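Local coordinates for nitrate transport protein nrtA (Synechocystis sp., PDB 2G29) that binds nitrate as the solute-binding component of the NrtABCD ABC transporter that takes up nitrate, and probably nitrite, into the cyanobacterial cell, at residues A[267-270]-A[274-277]. Sequence-based numbering, arbitrary orientation.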
ATOM      1  N   GLN A 267       9.036 -12.342  -2.936  1.00 13.71           N
ATOM      2  CA  GLN A 267       9.102 -11.063  -3.641  1.00 15.02           C
ATOM      3  C   GLN A 267       9.974 -11.148  -4.898  1.00 14.63           C
ATOM      4  O   GLN A 267       9.636 -10.603  -5.934  1.00 16.10           O
ATOM      5  CB  GLN A 267       9.650  -9.963  -2.733  1.00 13.79           C
ATOM      6  CG  GLN A 267       8.643  -9.460  -1.708  1.00 14.06           C
ATOM      7  CD  GLN A 267       9.251  -8.407  -0.807  1.00 14.38           C
ATOM      8  OE1 GLN A 267      10.254  -8.661  -0.145  1.00 14.65           O
ATOM      9  NE2 GLN A 267       8.643  -7.213  -0.778  1.00 12.31           N
ATOM     10  N   GLN A 268      11.119 -11.823  -4.778  1.00 15.87           N
ATOM     11  CA  GLN A 268      12.018 -11.986  -5.915  1.00 16.25           C
ATOM     12  C   GLN A 268      11.324 -12.787  -7.012  1.00 15.06           C
ATOM     13  O   GLN A 268      11.461 -12.483  -8.205  1.00 18.13           O
ATOM     14  CB  GLN A 268      13.284 -12.688  -5.436  1.00 16.54           C
ATOM     15  CG  GLN A 268      14.167 -11.766  -4.604  1.00 19.53           C
ATOM     16  CD  GLN A 268      15.347 -12.488  -4.020  1.00 23.55           C
ATOM     17  OE1 GLN A 268      15.262 -13.087  -2.954  1.00 26.84           O
ATOM     18  NE2 GLN A 268      16.459 -12.439  -4.724  1.00 24.17           N
ATOM     19  N   TRP A 269      10.578 -13.797  -6.600  1.00 15.04           N
ATOM     20  CA  TRP A 269       9.845 -14.637  -7.553  1.00 15.27           C
ATOM     21  C   TRP A 269       8.767 -13.815  -8.272  1.00 15.67           C
ATOM     22  O   TRP A 269       8.652 -13.839  -9.498  1.00 16.73           O
ATOM     23  CB  TRP A 269       9.177 -15.787  -6.832  1.00 15.21           C
ATOM     24  CG  TRP A 269       8.601 -16.822  -7.786  1.00 18.32           C
ATOM     25  CD1 TRP A 269       9.265 -17.880  -8.339  1.00 18.23           C
ATOM     26  CD2 TRP A 269       7.276 -16.855  -8.319  1.00 16.83           C
ATOM     27  NE1 TRP A 269       8.437 -18.574  -9.184  1.00 19.93           N
ATOM     28  CE2 TRP A 269       7.206 -17.972  -9.189  1.00 17.82           C
ATOM     29  CE3 TRP A 269       6.133 -16.051  -8.149  1.00 17.28           C
ATOM     30  CZ2 TRP A 269       6.045 -18.303  -9.886  1.00 19.61           C
ATOM     31  CZ3 TRP A 269       4.979 -16.382  -8.845  1.00 16.71           C
ATOM     32  CH2 TRP A 269       4.940 -17.504  -9.702  1.00 17.84           C
ATOM     33  N   CYS A 270       7.947 -13.103  -7.495  1.00 16.01           N
ATOM     34  CA  CYS A 270       6.893 -12.284  -8.081  1.00 15.77           C
ATOM     35  C   CYS A 270       7.391 -11.162  -8.988  1.00 15.62           C
ATOM     36  O   CYS A 270       6.699 -10.731  -9.901  1.00 17.93           O
ATOM     37  CB  CYS A 270       6.049 -11.639  -6.980  1.00 16.33           C
ATOM     38  SG  CYS A 270       5.020 -12.718  -6.037  1.00 16.54           S
ATOM     39  N   GLU A 274       9.069 -13.377 -16.203  1.00 20.83           N
ATOM     40  CA  GLU A 274       8.677 -14.737 -16.547  1.00 21.55           C
ATOM     41  C   GLU A 274       7.707 -15.384 -15.570  1.00 20.19           C
ATOM     42  O   GLU A 274       7.154 -16.437 -15.863  1.00 21.21           O
ATOM     43  CB  GLU A 274       9.912 -15.637 -16.715  1.00 24.57           C
ATOM     44  CG  GLU A 274      11.135 -15.192 -15.918  1.00 29.88           C
ATOM     45  CD  GLU A 274      11.807 -13.950 -16.508  1.00 31.91           C
ATOM     46  OE1 GLU A 274      12.277 -14.000 -17.671  1.00 35.41           O
ATOM     47  OE2 GLU A 274      11.871 -12.918 -15.811  1.00 31.47           O
ATOM     48  N   ASN A 275       7.490 -14.787 -14.397  1.00 17.97           N
ATOM     49  CA  ASN A 275       6.553 -15.395 -13.453  1.00 16.87           C
ATOM     50  C   ASN A 275       5.248 -14.648 -13.308  1.00 15.03           C
ATOM     51  O   ASN A 275       4.384 -15.085 -12.555  1.00 15.77           O
ATOM     52  CB  ASN A 275       7.166 -15.541 -12.058  1.00 17.11           C
ATOM     53  CG  ASN A 275       8.351 -16.466 -12.051  1.00 19.05           C
ATOM     54  OD1 ASN A 275       8.364 -17.481 -12.768  1.00 20.73           O
ATOM     55  ND2 ASN A 275       9.344 -16.147 -11.240  1.00 19.16           N
ATOM     56  N   LYS A 276       5.093 -13.548 -14.036  1.00 15.37           N
ATOM     57  CA  LYS A 276       3.872 -12.752 -13.888  1.00 16.08           C
ATOM     58  C   LYS A 276       2.603 -13.502 -14.300  1.00 16.57           C
ATOM     59  O   LYS A 276       1.574 -13.372 -13.657  1.00 16.36           O
ATOM     60  CB  LYS A 276       3.983 -11.450 -14.679  1.00 16.78           C
ATOM     61  CG  LYS A 276       5.056 -10.479 -14.163  1.00 18.18           C
ATOM     62  CD  LYS A 276       4.735  -9.977 -12.745  1.00 19.27           C
ATOM     63  CE  LYS A 276       5.786  -8.946 -12.226  1.00 20.13           C
ATOM     64  NZ  LYS A 276       5.899  -7.684 -13.044  1.00 21.89           N
ATOM     65  N   GLU A 277       2.667 -14.303 -15.367  1.00 16.24           N
ATOM     66  CA  GLU A 277       1.486 -15.043 -15.795  1.00 17.35           C
ATOM     67  C   GLU A 277       1.033 -16.000 -14.693  1.00 16.76           C
ATOM     68  O   GLU A 277      -0.135 -16.021 -14.270  1.00 15.34           O
ATOM     69  CB  GLU A 277       1.819 -15.803 -17.083  1.00 20.21           C
ATOM     70  CG  GLU A 277       2.269 -14.892 -18.220  1.00 28.42           C
ATOM     71  CD  GLU A 277       3.076 -15.596 -19.291  1.00 31.29           C
ATOM     72  OE1 GLU A 277       4.209 -16.079 -19.001  1.00 34.60           O
ATOM     73  OE2 GLU A 277       2.581 -15.663 -20.441  1.00 35.46           O
TER
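Trp269 and Asn275 meet at the junction of two consecutive helices, 253-271 and 276-284, of this two-domain, C-clamp solute-binding protein. Cys270 and Asn275 are the pair with the nearest CA atoms, 6.2 Å apart.

One hydrogen bond spans the junction: Asn275 ND2 donates to Trp269 O over 3.0 Å. Its N-H...O angle of 164° is nearly straight, and the acceptor lies close to the Asn275 amide plane, whereas the donor sits tilted from the plane of the carbonyl. The bond thus occupies a backbone oxygen in the last turn of the first helix and fixes the amide's rotation.

The same amide stacks on the Trp269 indole, their planes 8° apart. With chi1 at -170° the indole swings beside its own carbonyl carbon, over the bonded amide. Asn275 CB makes a CH-pi contact over the six-membered ring, 3.6 Å from the centroid, while CG lies 3.4 Å from Trp269 CE2. ND2 lies over the indole face near NE1; as both are donors, the pair is not a hydrogen bond. Ile50 and Met279 also touch this indole.

Lys276 meets the first helix by its methylenes: the chain, bent at chi2 and chi4, sends NZ to the carbonyl oxygen of Ser300 and lays CE 3.1 Å from Cys270 O.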